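Local coordinates for protein tRNA (guanine(9)-N1)-methyltransferase (Schizosaccharomyces pombe, PDB 4JWF) that transfers a methyl group from S-adenosyl-L-methionine to N1 of guanosine 9 in cytoplasmic tRNA, forming N(1)-methylguanosine, at residues S123-T128 against I160-L165. Numbering follows the deposited sequence.
Sequences SDNTIT and IKTAKL. With SAH (S-adenosyl-L-homocysteine), chain C.
In the catalytic SPOUT-type methyltransferase domain of Trm10, Asn125 and Ile127 pair with Lys164 just beyond strand 161-163, the last strand within this chain of a parallel sheet. The strand itself bonds to Tyr118 and Ser120 on its inner side, while the 123-128 loop adds a single parallel bridge, Thr126 facing Lys164. Lys164 N donates to Asn125 O (3.0 Å), approaching from above the carbonyl plane, and Ile127 N donates to Lys164 O (2.9 Å) in an almost linear bond.

Side chains extend the grip along the strand. Asn125 swings CG beside its own backbone N (chi1 -55°), which sets ND2 2.8 Å from Thr162 O; the carbonyl oxygen lies nearly in the plane of the amide. The hydroxyls of Ser123 and Thr162 are hydrogen-bonded, though the modelled 2.5 Å between Ser123 OG and Thr162 OG1 is shorter than usual and its exact value is doubtful; Thr162 OG1 is also bonded to Gln152 NE2 of helix 150-158. Ile127 sets CB against the Ala163 methyl, 3.8 Å between their CB atoms, with Trp197 also touching its side chain.

Lys164 leaves the backbone with CG between N and the carbonyl carbon (chi1 58°), then runs extended over the loop: CD comes within 3.3 Å of Ser123 O, and CE within 3.5 Å of Thr126 OG1. Cutting this side chain back to an alanine is likely to strip the methylene cover from Ser123 O and Thr126 OG1 and leave the loop less firmly held.

The peptide following Lys164 works in two directions. Its carbonyl is held by Ile127, while its N-H, on Leu165, donates to adenine N1 of S-adenosylhomocysteine (2.9 Å). The bond from Ile127 is consistent with the loop holding this peptide in place, and may slightly polarise the amide that donates to the adenine.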
# COMPACT_ATOMS: atom_id res chain seq x y z
N SER A 123 8.03 -12.54 -2.24
CA SER A 123 7.11 -13.53 -2.79
C SER A 123 7.71 -14.30 -3.96
O SER A 123 8.48 -13.75 -4.73
CB SER A 123 5.82 -12.86 -3.24
OG SER A 123 4.85 -13.83 -3.60
N ASP A 124 7.33 -15.57 -4.09
CA ASP A 124 7.67 -16.36 -5.28
C ASP A 124 6.84 -15.87 -6.47
O ASP A 124 7.32 -15.89 -7.59
CB ASP A 124 7.42 -17.86 -5.07
CG ASP A 124 8.31 -18.47 -3.98
OD1 ASP A 124 9.43 -17.97 -3.75
OD2 ASP A 124 7.87 -19.47 -3.35
N ASN A 125 5.61 -15.43 -6.20
CA ASN A 125 4.71 -14.91 -7.24
C ASN A 125 5.05 -13.51 -7.72
O ASN A 125 5.61 -12.71 -6.99
CB ASN A 125 3.27 -14.90 -6.75
CG ASN A 125 2.81 -16.23 -6.26
OD1 ASN A 125 3.02 -17.26 -6.91
ND2 ASN A 125 2.16 -16.24 -5.12
N THR A 126 4.69 -13.22 -8.97
CA THR A 126 4.81 -11.88 -9.50
C THR A 126 3.45 -11.39 -9.96
O THR A 126 2.70 -12.11 -10.64
CB THR A 126 5.84 -11.79 -10.64
OG1 THR A 126 7.12 -12.21 -10.15
CG2 THR A 126 5.98 -10.37 -11.14
N ILE A 127 3.13 -10.16 -9.57
CA ILE A 127 1.88 -9.52 -9.93
C ILE A 127 2.05 -8.95 -11.34
O ILE A 127 3.00 -8.21 -11.61
CB ILE A 127 1.52 -8.43 -8.85
CG1 ILE A 127 0.05 -8.51 -8.41
CG2 ILE A 127 2.00 -7.04 -9.24
CD1 ILE A 127 -0.95 -8.12 -9.46
N THR A 128 1.19 -9.35 -12.26
CA THR A 128 1.25 -8.82 -13.63
C THR A 128 0.11 -7.84 -13.90
O THR A 128 0.28 -6.87 -14.64
CB THR A 128 1.25 -9.93 -14.71
OG1 THR A 128 0.05 -10.71 -14.61
CG2 THR A 128 2.46 -10.84 -14.55
N ILE A 160 -3.08 -16.59 2.89
CA ILE A 160 -3.41 -15.68 1.79
C ILE A 160 -2.24 -15.53 0.82
O ILE A 160 -1.08 -15.63 1.21
CB ILE A 160 -3.97 -14.29 2.26
CG1 ILE A 160 -2.93 -13.49 3.03
CG2 ILE A 160 -5.26 -14.47 3.08
CD1 ILE A 160 -3.42 -12.13 3.51
N LYS A 161 -2.59 -15.29 -0.44
CA LYS A 161 -1.65 -15.17 -1.53
C LYS A 161 -0.73 -13.96 -1.37
O LYS A 161 -1.14 -12.93 -0.82
CB LYS A 161 -2.45 -15.04 -2.83
CG LYS A 161 -1.86 -15.75 -4.04
CD LYS A 161 -2.63 -15.41 -5.31
CE LYS A 161 -4.08 -15.90 -5.27
NZ LYS A 161 -4.87 -15.41 -6.44
N THR A 162 0.50 -14.07 -1.86
CA THR A 162 1.42 -12.94 -1.95
C THR A 162 1.93 -12.74 -3.39
O THR A 162 1.81 -13.64 -4.23
CB THR A 162 2.64 -13.05 -0.99
OG1 THR A 162 3.58 -14.01 -1.48
CG2 THR A 162 2.21 -13.45 0.43
N ALA A 163 2.50 -11.57 -3.66
CA ALA A 163 3.04 -11.25 -4.97
C ALA A 163 3.99 -10.07 -4.86
O ALA A 163 3.75 -9.14 -4.10
CB ALA A 163 1.91 -10.93 -5.95
N LYS A 164 5.06 -10.11 -5.63
CA LYS A 164 5.98 -8.99 -5.75
C LYS A 164 5.66 -8.17 -6.99
O LYS A 164 4.99 -8.64 -7.91
CB LYS A 164 7.43 -9.47 -5.74
CG LYS A 164 7.80 -10.45 -6.84
CD LYS A 164 9.16 -11.08 -6.57
CE LYS A 164 9.56 -12.04 -7.67
NZ LYS A 164 11.03 -12.30 -7.62
N LEU A 165 6.14 -6.93 -7.01
CA LEU A 165 5.99 -6.05 -8.16
C LEU A 165 6.90 -6.50 -9.31
O LEU A 165 8.03 -6.94 -9.08
CB LEU A 165 6.28 -4.60 -7.79
CG LEU A 165 5.29 -3.82 -6.92
CD1 LEU A 165 5.85 -2.44 -6.63
CD2 LEU A 165 3.92 -3.71 -7.58
N SAH C . 10.65 -5.92 5.44
CA SAH C . 9.33 -5.44 4.94
CB SAH C . 9.55 -4.44 3.80
CG SAH C . 8.83 -3.12 4.07
SD SAH C . 8.62 -2.16 2.59
C SAH C . 8.52 -6.63 4.50
O SAH C . 8.75 -7.75 4.94
OXT SAH C . 7.61 -6.53 3.67
C5' SAH C . 6.93 -1.67 2.79
C4' SAH C . 5.87 -2.55 2.09
O4' SAH C . 5.77 -2.23 0.70
C3' SAH C . 6.05 -4.06 2.17
O3' SAH C . 5.36 -4.61 3.28
C2' SAH C . 5.46 -4.58 0.88
O2' SAH C . 4.06 -4.84 1.03
C1' SAH C . 5.54 -3.42 -0.07
N9 SAH C . 6.64 -3.62 -1.05
C8 SAH C . 7.84 -3.01 -1.05
N7 SAH C . 8.60 -3.40 -2.11
C5 SAH C . 7.86 -4.28 -2.81
C6 SAH C . 8.02 -5.08 -4.05
N6 SAH C . 9.17 -5.02 -4.76
N1 SAH C . 7.00 -5.87 -4.45
C2 SAH C . 5.84 -5.96 -3.76
N3 SAH C . 5.62 -5.26 -2.63
C4 SAH C . 6.57 -4.42 -2.11